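PDB 2JEN: endo-beta-1,4-glucanase from Bacillus licheniformis, which hydrolyses internal beta-1,4-glucosidic bonds of xyloglucan, and probably of cellulose-like glucans, as a family 12 glycoside hydrolase. Local coordinates for residues V93-G105 with W139-P152. The protein carries 1 engineered substitution. Residues are numbered along the deposited sequence; the frame is centred on the assembly and turned at random.
With GLC (alpha-D-glucopyranose), chain B; BGC (beta-D-glucopyranose), chain C; BGC (beta-D-glucopyranose), chain D; GLC (alpha-D-glucopyranose), chain E.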
ATOM      1  N   VAL A  93      25.955   2.347   5.104  1.00  9.41           N
ATOM      2  CA  VAL A  93      27.182   1.543   4.948  1.00  9.95           C
ATOM      3  C   VAL A  93      28.225   2.421   4.318  1.00 10.58           C
ATOM      4  O   VAL A  93      28.004   2.980   3.244  1.00 11.31           O
ATOM      5  CB  VAL A  93      26.932   0.276   4.090  1.00  9.79           C
ATOM      6  CG1 VAL A  93      28.222  -0.488   3.779  1.00 11.38           C
ATOM      7  CG2 VAL A  93      25.913  -0.619   4.763  1.00 11.13           C
ATOM      8  N   SER A  94      29.430   2.427   4.887  1.00 10.96           N
ATOM      9  CA  SER A  94      30.675   2.780   4.206  1.00 11.28           C
ATOM     10  C   SER A  94      31.624   1.620   4.188  1.00 11.25           C
ATOM     11  O   SER A  94      31.871   1.044   5.234  1.00 12.21           O
ATOM     12  CB  SER A  94      31.313   3.966   4.932  1.00 12.56           C
ATOM     13  OG  SER A  94      32.377   4.459   4.130  1.00 14.03           O
ATOM     14  N   GLY A  95      32.147   1.270   3.028  1.00 11.32           N
ATOM     15  CA  GLY A  95      33.033   0.142   2.890  1.00 11.67           C
ATOM     16  C   GLY A  95      32.349  -1.078   2.378  1.00 11.95           C
ATOM     17  O   GLY A  95      31.600  -1.030   1.394  1.00 12.05           O
ATOM     18  N   TRP A  96      32.639  -2.195   3.028  1.00 12.42           N
ATOM     19  CA  TRP A  96      32.168  -3.510   2.623  1.00 11.77           C
ATOM     20  C   TRP A  96      30.872  -3.916   3.360  1.00 11.37           C
ATOM     21  O   TRP A  96      30.668  -3.567   4.514  1.00 12.64           O
ATOM     22  CB  TRP A  96      33.292  -4.533   2.902  1.00 12.33           C
ATOM     23  CG  TRP A  96      32.954  -5.977   2.810  1.00 12.37           C
ATOM     24  CD1 TRP A  96      33.163  -6.795   1.756  1.00 12.90           C
ATOM     25  CD2 TRP A  96      32.433  -6.806   3.866  1.00 12.00           C
ATOM     26  NE1 TRP A  96      32.766  -8.065   2.046  1.00 13.51           N
ATOM     27  CE2 TRP A  96      32.306  -8.108   3.341  1.00 12.86           C
ATOM     28  CE3 TRP A  96      32.012  -6.562   5.177  1.00 12.55           C
ATOM     29  CZ2 TRP A  96      31.838  -9.176   4.100  1.00 13.03           C
ATOM     30  CZ3 TRP A  96      31.498  -7.595   5.918  1.00 12.56           C
ATOM     31  CH2 TRP A  96      31.417  -8.890   5.385  1.00 12.17           C
ATOM     32  N   HIS A  97      30.007  -4.706   2.721  1.00 11.86           N
ATOM     33  CA  HIS A  97      28.941  -5.390   3.456  1.00 11.90           C
ATOM     34  C   HIS A  97      28.488  -6.619   2.678  1.00 12.30           C
ATOM     35  O   HIS A  97      27.530  -6.579   1.915  1.00 12.36           O
ATOM     36  CB  HIS A  97      27.741  -4.493   3.749  1.00 11.46           C
ATOM     37  CG  HIS A  97      26.775  -5.142   4.686  1.00 11.08           C
ATOM     38  ND1 HIS A  97      26.833  -4.939   6.047  1.00 10.55           N
ATOM     39  CD2 HIS A  97      25.820  -6.078   4.473  1.00 11.59           C
ATOM     40  CE1 HIS A  97      25.925  -5.712   6.625  1.00 11.26           C
ATOM     41  NE2 HIS A  97      25.297  -6.416   5.692  1.00 11.55           N
ATOM     42  N   TRP A  98      29.228  -7.713   2.822  1.00 12.44           N
ATOM     43  CA  TRP A  98      29.008  -8.921   2.025  1.00 13.04           C
ATOM     44  C   TRP A  98      28.842  -8.542   0.551  1.00 13.52           C
ATOM     45  O   TRP A  98      27.935  -8.994  -0.141  1.00 14.23           O
ATOM     46  CB  TRP A  98      27.829  -9.718   2.574  1.00 13.89           C
ATOM     47  CG  TRP A  98      28.197 -10.510   3.814  1.00 14.11           C
ATOM     48  CD1 TRP A  98      28.636 -11.804   3.834  1.00 15.63           C
ATOM     49  CD2 TRP A  98      28.173 -10.079   5.175  1.00 13.63           C
ATOM     50  NE1 TRP A  98      28.863 -12.200   5.120  1.00 15.91           N
ATOM     51  CE2 TRP A  98      28.603 -11.162   5.966  1.00 14.79           C
ATOM     52  CE3 TRP A  98      27.851  -8.886   5.804  1.00 12.77           C
ATOM     53  CZ2 TRP A  98      28.697 -11.082   7.340  1.00 15.03           C
ATOM     54  CZ3 TRP A  98      27.970  -8.809   7.165  1.00 14.94           C
ATOM     55  CH2 TRP A  98      28.394  -9.902   7.915  1.00 14.86           C
ATOM     56  N   THR A  99      29.765  -7.718   0.095  1.00 13.72           N
ATOM     57  CA  THR A  99      29.835  -7.241  -1.264  1.00 14.19           C
ATOM     58  C   THR A  99      31.178  -7.645  -1.860  1.00 16.85           C
ATOM     59  O   THR A  99      32.113  -7.980  -1.164  1.00 16.34           O
ATOM     60  CB  THR A  99      29.698  -5.694  -1.320  1.00 14.26           C
ATOM     61  OG1 THR A  99      30.538  -5.068  -0.346  1.00 13.05           O
ATOM     62  CG2 THR A  99      28.256  -5.259  -1.109  1.00 14.43           C
ATOM     63  N   GLU A 100      31.266  -7.597  -3.187  1.00 18.69           N
ATOM     64  CA  GLU A 100      32.571  -7.770  -3.830  0.50 19.70           C
ATOM     65  C   GLU A 100      33.299  -6.448  -3.743  1.00 19.68           C
ATOM     66  O   GLU A 100      33.273  -5.610  -4.649  1.00 23.84           O
ATOM     67  CB  GLU A 100      32.470  -8.270  -5.273  0.50 20.80           C
ATOM     68  CG  GLU A 100      33.833  -8.419  -6.023  0.50 21.89           C
ATOM     69  CD  GLU A 100      35.005  -9.006  -5.196  0.50 25.84           C
ATOM     70  OE1 GLU A 100      34.898 -10.144  -4.704  0.50 24.74           O
ATOM     71  OE2 GLU A 100      36.063  -8.336  -5.065  0.50 30.50           O
ATOM     72  N   GLY A 101      33.978  -6.248  -2.636  1.00 19.51           N
ATOM     73  CA  GLY A 101      34.705  -5.040  -2.415  1.00 17.75           C
ATOM     74  C   GLY A 101      34.021  -4.016  -1.536  1.00 16.00           C
ATOM     75  O   GLY A 101      33.171  -4.333  -0.730  1.00 14.99           O
ATOM     76  N   TYR A 102      34.486  -2.790  -1.674  1.00 13.72           N
ATOM     77  CA  TYR A 102      34.295  -1.713  -0.735  1.00 13.45           C
ATOM     78  C   TYR A 102      33.785  -0.491  -1.504  1.00 13.55           C
ATOM     79  O   TYR A 102      34.271  -0.221  -2.620  1.00 14.51           O
ATOM     80  CB  TYR A 102      35.628  -1.320  -0.073  1.00 14.11           C
ATOM     81  CG  TYR A 102      36.397  -2.522   0.503  1.00 13.79           C
ATOM     82  CD1 TYR A 102      37.147  -3.345  -0.292  1.00 13.90           C
ATOM     83  CD2 TYR A 102      36.358  -2.821   1.872  1.00 13.09           C
ATOM     84  CE1 TYR A 102      37.834  -4.422   0.225  1.00 13.51           C
ATOM     85  CE2 TYR A 102      37.043  -3.898   2.404  1.00 13.95           C
ATOM     86  CZ  TYR A 102      37.791  -4.702   1.583  1.00 14.50           C
ATOM     87  OH  TYR A 102      38.519  -5.792   2.068  1.00 16.07           O
ATOM     88  N   THR A 103      32.934   0.324  -0.896  1.00 12.82           N
ATOM     89  CA  THR A 103      32.443   1.518  -1.594  1.00 12.59           C
ATOM     90  C   THR A 103      33.595   2.438  -1.993  1.00 13.74           C
ATOM     91  O   THR A 103      34.607   2.588  -1.296  1.00 14.07           O
ATOM     92  CB  THR A 103      31.403   2.293  -0.773  1.00 12.36           C
ATOM     93  OG1 THR A 103      31.955   2.670   0.481  1.00 12.24           O
ATOM     94  CG2 THR A 103      30.081   1.489  -0.548  1.00 13.03           C
ATOM     95  N   ALA A 104      33.423   3.013  -3.162  1.00 14.46           N
ATOM     96  CA  ALA A 104      34.428   3.896  -3.741  1.00 15.03           C
ATOM     97  C   ALA A 104      34.704   5.063  -2.838  1.00 14.68           C
ATOM     98  O   ALA A 104      33.798   5.755  -2.387  1.00 14.14           O
ATOM     99  CB  ALA A 104      33.894   4.377  -5.118  1.00 16.71           C
ATOM    100  N   GLY A 105      35.989   5.346  -2.578  1.00 14.61           N
ATOM    101  CA  GLY A 105      36.351   6.497  -1.803  1.00 15.09           C
ATOM    102  C   GLY A 105      36.116   6.391  -0.321  1.00 14.71           C
ATOM    103  O   GLY A 105      36.261   7.356   0.392  1.00 15.50           O
ATOM    104  N   TRP A 139      33.076  -3.662  10.904  1.00 11.04           N
ATOM    105  CA  TRP A 139      33.468  -5.006  10.538  1.00 11.18           C
ATOM    106  C   TRP A 139      34.953  -5.066  10.266  1.00 12.54           C
ATOM    107  O   TRP A 139      35.503  -4.165   9.626  1.00 12.62           O
ATOM    108  CB  TRP A 139      32.732  -5.470   9.297  1.00 12.37           C
ATOM    109  CG  TRP A 139      31.287  -5.679   9.479  1.00 12.06           C
ATOM    110  CD1 TRP A 139      30.256  -4.948   8.926  1.00 12.88           C
ATOM    111  CD2 TRP A 139      30.681  -6.733  10.236  1.00 12.30           C
ATOM    112  NE1 TRP A 139      29.056  -5.488   9.320  1.00 13.75           N
ATOM    113  CE2 TRP A 139      29.296  -6.592  10.118  1.00 12.96           C
ATOM    114  CE3 TRP A 139      31.181  -7.787  10.999  1.00 12.36           C
ATOM    115  CZ2 TRP A 139      28.424  -7.459  10.718  1.00 13.16           C
ATOM    116  CZ3 TRP A 139      30.306  -8.650  11.581  1.00 12.74           C
ATOM    117  CH2 TRP A 139      28.944  -8.499  11.444  1.00 12.45           C
ATOM    118  N   LEU A 140      35.586  -6.144  10.747  1.00 12.62           N
ATOM    119  CA  LEU A 140      36.999  -6.391  10.497  1.00 12.67           C
ATOM    120  C   LEU A 140      37.195  -7.780   9.912  1.00 12.74           C
ATOM    121  O   LEU A 140      36.420  -8.702  10.162  1.00 13.05           O
ATOM    122  CB  LEU A 140      37.819  -6.236  11.791  1.00 12.74           C
ATOM    123  CG  LEU A 140      37.733  -4.876  12.476  1.00 13.30           C
ATOM    124  CD1 LEU A 140      36.657  -4.777  13.534  1.00 15.40           C
ATOM    125  CD2 LEU A 140      39.120  -4.486  13.039  1.00 15.85           C
ATOM    126  N   HIS A 141      38.252  -7.890   9.107  1.00 12.76           N
ATOM    127  CA  HIS A 141      38.670  -9.134   8.469  1.00 12.97           C
ATOM    128  C   HIS A 141      40.177  -9.283   8.596  1.00 14.50           C
ATOM    129  O   HIS A 141      40.888  -8.313   8.833  1.00 14.39           O
ATOM    130  CB  HIS A 141      38.345  -9.124   6.976  1.00 13.04           C
ATOM    131  CG  HIS A 141      36.883  -9.214   6.634  1.00 13.31           C
ATOM    132  ND1 HIS A 141      36.051  -8.104   6.561  1.00 13.01           N
ATOM    133  CD2 HIS A 141      36.147 -10.274   6.235  1.00 14.19           C
ATOM    134  CE1 HIS A 141      34.845  -8.518   6.179  1.00 12.71           C
ATOM    135  NE2 HIS A 141      34.884  -9.824   5.965  1.00 12.70           N
ATOM    136  N   ASN A 142      40.663 -10.497   8.346  1.00 15.80           N
ATOM    137  CA  ASN A 142      42.102 -10.674   8.121  1.00 17.00           C
ATOM    138  C   ASN A 142      42.540 -10.219   6.722  1.00 17.91           C
ATOM    139  O   ASN A 142      43.706  -9.753   6.498  1.00 22.73           O
ATOM    140  CB  ASN A 142      42.509 -12.132   8.291  1.00 19.75           C
ATOM    141  CG  ASN A 142      42.501 -12.559   9.635  1.00 22.51           C
ATOM    142  OD1 ASN A 142      42.989 -11.867  10.517  1.00 27.72           O
ATOM    143  ND2 ASN A 142      42.039 -13.792   9.846  1.00 27.45           N
ATOM    144  N   THR A 143      41.654 -10.438   5.739  0.50 16.78           N
ATOM    145  CA  THR A 143      41.858 -10.127   4.299  0.50 15.61           C
ATOM    146  C   THR A 143      41.596  -8.630   3.991  0.50 15.73           C
ATOM    147  O   THR A 143      40.667  -8.068   4.546  0.50 14.74           O
ATOM    148  CB  THR A 143      40.915 -11.016   3.373  0.50 15.93           C
ATOM    149  OG1 THR A 143      41.223 -10.817   1.981  0.50 15.66           O
ATOM    150  CG2 THR A 143      39.423 -10.705   3.597  0.50 16.01           C
ATOM    151  N   ASN A 144      42.407  -8.022   3.103  1.00 16.41           N
ATOM    152  CA  ASN A 144      42.129  -6.717   2.502  1.00 16.89           C
ATOM    153  C   ASN A 144      41.435  -6.861   1.150  1.00 17.03           C
ATOM    154  O   ASN A 144      41.305  -5.867   0.413  1.00 17.80           O
ATOM    155  CB  ASN A 144      43.377  -5.862   2.375  1.00 17.71           C
ATOM    156  CG  ASN A 144      44.378  -6.421   1.402  1.00 18.97           C
ATOM    157  OD1 ASN A 144      44.275  -7.570   0.968  1.00 20.87           O
ATOM    158  ND2 ASN A 144      45.394  -5.600   1.074  1.00 23.38           N
ATOM    159  N   LYS A 145      40.936  -8.049   0.848  1.00 17.82           N
ATOM    160  CA  LYS A 145      40.147  -8.272  -0.361  1.00 19.02           C
ATOM    161  C   LYS A 145      38.842  -9.003  -0.001  1.00 17.71           C
ATOM    162  O   LYS A 145      38.512 -10.056  -0.528  1.00 18.50           O
ATOM    163  CB  LYS A 145      40.964  -9.073  -1.372  1.00 21.39           C
ATOM    164  CG  LYS A 145      42.190  -8.327  -1.885  1.00 24.58           C
ATOM    165  CD  LYS A 145      41.821  -7.091  -2.726  1.00 29.10           C
ATOM    166  CE  LYS A 145      43.031  -6.503  -3.482  1.00 31.71           C
ATOM    167  NZ  LYS A 145      43.774  -5.430  -2.752  1.00 35.56           N
ATOM    168  N   ALA A 146      38.101  -8.421   0.933  1.00 17.00           N
ATOM    169  CA  ALA A 146      36.823  -8.984   1.353  1.00 16.37           C
ATOM    170  C   ALA A 146      35.846  -9.012   0.187  1.00 17.05           C
ATOM    171  O   ALA A 146      35.719  -8.047  -0.559  1.00 18.03           O
ATOM    172  CB  ALA A 146      36.256  -8.229   2.540  1.00 17.19           C
ATOM    173  N   SER A 147      35.185 -10.144   0.041  1.00 17.24           N
ATOM    174  CA  SER A 147      34.238 -10.382  -1.022  1.00 17.66           C
ATOM    175  C   SER A 147      32.872 -10.776  -0.471  1.00 17.06           C
ATOM    176  O   SER A 147      32.599 -10.641   0.722  1.00 16.21           O
ATOM    177  CB  SER A 147      34.793 -11.470  -1.927  1.00 19.25           C
ATOM    178  OG  SER A 147      34.017 -11.570  -3.103  1.00 24.47           O
ATOM    179  N   TRP A 148      31.984 -11.207  -1.341  1.00 18.15           N
ATOM    180  CA  TRP A 148      30.585 -11.361  -0.975  1.00 19.52           C
ATOM    181  C   TRP A 148      30.358 -12.489   0.031  1.00 19.85           C
ATOM    182  O   TRP A 148      29.324 -12.524   0.695  1.00 21.12           O
ATOM    183  CB  TRP A 148      29.717 -11.590  -2.222  1.00 22.91           C
ATOM    184  CG  TRP A 148      30.040 -12.832  -2.930  1.00 25.18           C
ATOM    185  CD1 TRP A 148      30.969 -12.982  -3.905  1.00 28.54           C
ATOM    186  CD2 TRP A 148      29.474 -14.120  -2.705  1.00 27.56           C
ATOM    187  NE1 TRP A 148      31.001 -14.287  -4.328  1.00 28.97           N
ATOM    188  CE2 TRP A 148      30.104 -15.010  -3.591  1.00 29.52           C
ATOM    189  CE3 TRP A 148      28.507 -14.614  -1.835  1.00 29.05           C
ATOM    190  CZ2 TRP A 148      29.779 -16.361  -3.641  1.00 29.21           C
ATOM    191  CZ3 TRP A 148      28.179 -15.958  -1.899  1.00 28.50           C
ATOM    192  CH2 TRP A 148      28.818 -16.804  -2.778  1.00 28.56           C
ATOM    193  N   ASP A 149      31.317 -13.407   0.131  1.00 19.55           N
ATOM    194  CA  ASP A 149      31.228 -14.538   1.057  1.00 20.31           C
ATOM    195  C   ASP A 149      32.346 -14.536   2.084  1.00 19.65           C
ATOM    196  O   ASP A 149      32.647 -15.570   2.679  1.00 21.09           O
ATOM    197  CB  ASP A 149      31.238 -15.857   0.266  1.00 21.43           C
ATOM    198  CG  ASP A 149      32.423 -15.997  -0.641  1.00 23.96           C
ATOM    199  OD1 ASP A 149      33.256 -15.064  -0.755  1.00 25.30           O
ATOM    200  OD2 ASP A 149      32.555 -17.118  -1.249  1.00 31.23           O
ATOM    201  N   SER A 150      32.982 -13.395   2.324  1.00 16.80           N
ATOM    202  CA  SER A 150      34.060 -13.350   3.299  1.00 16.59           C
ATOM    203  C   SER A 150      33.517 -13.092   4.687  1.00 16.05           C
ATOM    204  O   SER A 150      33.156 -11.971   5.012  1.00 14.91           O
ATOM    205  CB  SER A 150      35.077 -12.262   2.949  1.00 16.26           C
ATOM    206  OG  SER A 150      35.639 -12.417   1.648  1.00 18.14           O
ATOM    207  N   ALA A 151      33.505 -14.118   5.549  1.00 15.68           N
ATOM    208  CA  ALA A 151      33.001 -13.935   6.908  1.00 15.46           C
ATOM    209  C   ALA A 151      33.959 -13.062   7.688  1.00 14.21           C
ATOM    210  O   ALA A 151      35.163 -13.302   7.675  1.00 15.26           O
ATOM    211  CB  ALA A 151      32.853 -15.305   7.644  1.00 16.67           C
ATOM    212  N   PRO A 152      33.455 -12.016   8.358  1.00 13.90           N
ATOM    213  CA  PRO A 152      34.314 -11.206   9.223  1.00 13.72           C
ATOM    214  C   PRO A 152      34.936 -12.005  10.350  1.00 13.38           C
ATOM    215  O   PRO A 152      34.427 -13.069  10.736  1.00 13.97           O
ATOM    216  CB  PRO A 152      33.356 -10.157   9.786  1.00 13.89           C
ATOM    217  CG  PRO A 152      32.281 -10.066   8.786  1.00 15.11           C
ATOM    218  CD  PRO A 152      32.091 -11.464   8.289  1.00 14.06           C
TER
HETATM  219  C1  GLC B   2      24.358  -8.722  10.580  1.00 15.78           C
HETATM  220  C2  GLC B   2      24.403  -8.133   9.184  1.00 17.51           C
HETATM  221  C3  GLC B   2      23.757  -9.066   8.191  1.00 17.27           C
HETATM  222  C4  GLC B   2      24.449 -10.423   8.302  1.00 17.46           C
HETATM  223  C5  GLC B   2      24.342 -10.936   9.748  1.00 19.66           C
HETATM  224  C6  GLC B   2      25.155 -12.233   9.879  1.00 24.31           C
HETATM  225  O2  GLC B   2      23.817  -6.833   9.107  1.00 15.80           O
HETATM  226  O3  GLC B   2      23.799  -8.461   6.887  1.00 17.17           O
HETATM  227  O4  GLC B   2      23.859 -11.380   7.472  1.00 20.88           O
HETATM  228  O5  GLC B   2      24.983 -10.007  10.599  1.00 17.31           O
HETATM  229  O6  GLC B   2      24.307 -13.345  10.049  1.00 32.00           O
HETATM  230  C2  BGC C   4      25.411 -11.670  -0.103  1.00 37.88           C
HETATM  231  C3  BGC C   4      24.933 -12.185  -1.458  1.00 39.89           C
HETATM  232  C4  BGC C   4      24.877 -13.707  -1.483  1.00 41.20           C
HETATM  233  C5  BGC C   4      24.058 -14.211  -0.307  1.00 42.66           C
HETATM  234  C6  BGC C   4      23.939 -15.739  -0.299  1.00 44.49           C
HETATM  235  C1  BGC C   4      24.616 -12.334   1.023  1.00 36.39           C
HETATM  236  O2  BGC C   4      25.306 -10.246  -0.040  1.00 36.34           O
HETATM  237  O3  BGC C   4      25.802 -11.748  -2.483  1.00 40.49           O
HETATM  238  O4  BGC C   4      24.326 -14.131  -2.723  1.00 41.63           O
HETATM  239  O5  BGC C   4      24.647 -13.747   0.896  1.00 39.42           O
HETATM  240  O6  BGC C   4      25.071 -16.319   0.318  1.00 47.27           O
HETATM  241  C2  BGC D   3      24.557 -12.989   5.767  1.00 26.00           C
HETATM  242  C3  BGC D   3      25.143 -13.012   4.350  1.00 27.25           C
HETATM  243  C4  BGC D   3      24.421 -12.048   3.429  1.00 26.97           C
HETATM  244  C5  BGC D   3      24.327 -10.661   4.036  1.00 25.02           C
HETATM  245  C6  BGC D   3      23.416  -9.673   3.270  1.00 25.19           C
HETATM  246  C1  BGC D   3      24.541 -11.560   6.231  1.00 23.20           C
HETATM  247  O2  BGC D   3      25.338 -13.736   6.698  1.00 28.50           O
HETATM  248  O3  BGC D   3      25.045 -14.319   3.793  1.00 30.30           O
HETATM  249  O4  BGC D   3      25.211 -11.915   2.258  1.00 29.38           O
HETATM  250  O5  BGC D   3      23.814 -10.784   5.338  1.00 20.92           O
HETATM  251  O6  BGC D   3      22.117 -10.235   2.979  1.00 27.24           O
HETATM  252  C1  GLC E   1      25.967  -7.371  15.435  0.50 21.68           C
HETATM  253  C2  GLC E   1      26.024  -8.773  14.834  0.50 21.90           C
HETATM  254  C3  GLC E   1      26.136  -8.649  13.337  0.50 20.63           C
HETATM  255  C4  GLC E   1      24.892  -7.936  12.816  0.50 19.70           C
HETATM  256  C5  GLC E   1      24.890  -6.565  13.504  0.50 19.02           C
HETATM  257  C6  GLC E   1      23.816  -5.598  12.990  0.50 17.83           C
HETATM  258  O1  GLC E   1      25.928  -7.376  16.834  0.50 25.97           O
HETATM  259  O2  GLC E   1      27.130  -9.559  15.219  0.50 21.91           O
HETATM  260  O3  GLC E   1      26.367  -9.979  12.871  0.50 21.86           O
HETATM  261  O4  GLC E   1      24.982  -7.732  11.424  0.50 17.91           O
HETATM  262  O5  GLC E   1      24.794  -6.757  14.909  0.50 21.15           O
HETATM  263  O6  GLC E   1      22.524  -6.160  13.066  0.50 14.49           O
HETATM  264  O   HOH W   1      37.676  -7.138  -2.330  1.00 21.92           O
HETATM  265  O   HOH W   2      39.010  -5.813   4.613  1.00 15.38           O
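The indole of W96 pushes into the loop that follows strand 131-141 and is met there from several directions. H141 comes edge-on to one of its faces, CE1 lying 3.5 Å from W96 CZ3 with the planes at 84°, and A146 sets its CB over the five-membered ring of the same face in a CH-pi contact. Over the other face of W96 lies the backbone N of W98, and W96 CH2 in turn sits over the face of W98 turned from the sugars. W96 and W98 both turn an edge to the same face of W139, a pair of T-shaped contacts in which W98 CH2 stands 3.7 Å from W139 CZ2. P152 touches both W96 and W98, with CG against W96 CH2 and CD 3.5 Å from W98 CZ2.

Among the polar contacts, W96 NE1 donates to S147 O at 2.9 Å, in the indole plane but well above the carbonyl plane; S150 N reaches that oxygen from the other face, closing the type I turn 147-150. With CG anti to the backbone N (chi1 169°), W96 is swung far enough across to make this bond. Replacing W96 with an alanine would probably cost S147 O its indole donor and leave W98, without the ring edge behind it, freer to tilt. Y102 OH accepts from A146 N (2.9 Å), and G101 N donates to A146 O at 3.3 Å.

On the glycan side, H97 NE2 donates to O3 of a glucose (chain B) at 2.8 Å, while its ND1 is bonded to E239; W98 lays a face against the chain D glucose. The chemistry implies a sugar platform, W98, backed by the edge of W96, where the loops after strands 91-95 and 131-141 meet at the glycan-binding cleft of the family 12 beta-jelly-roll.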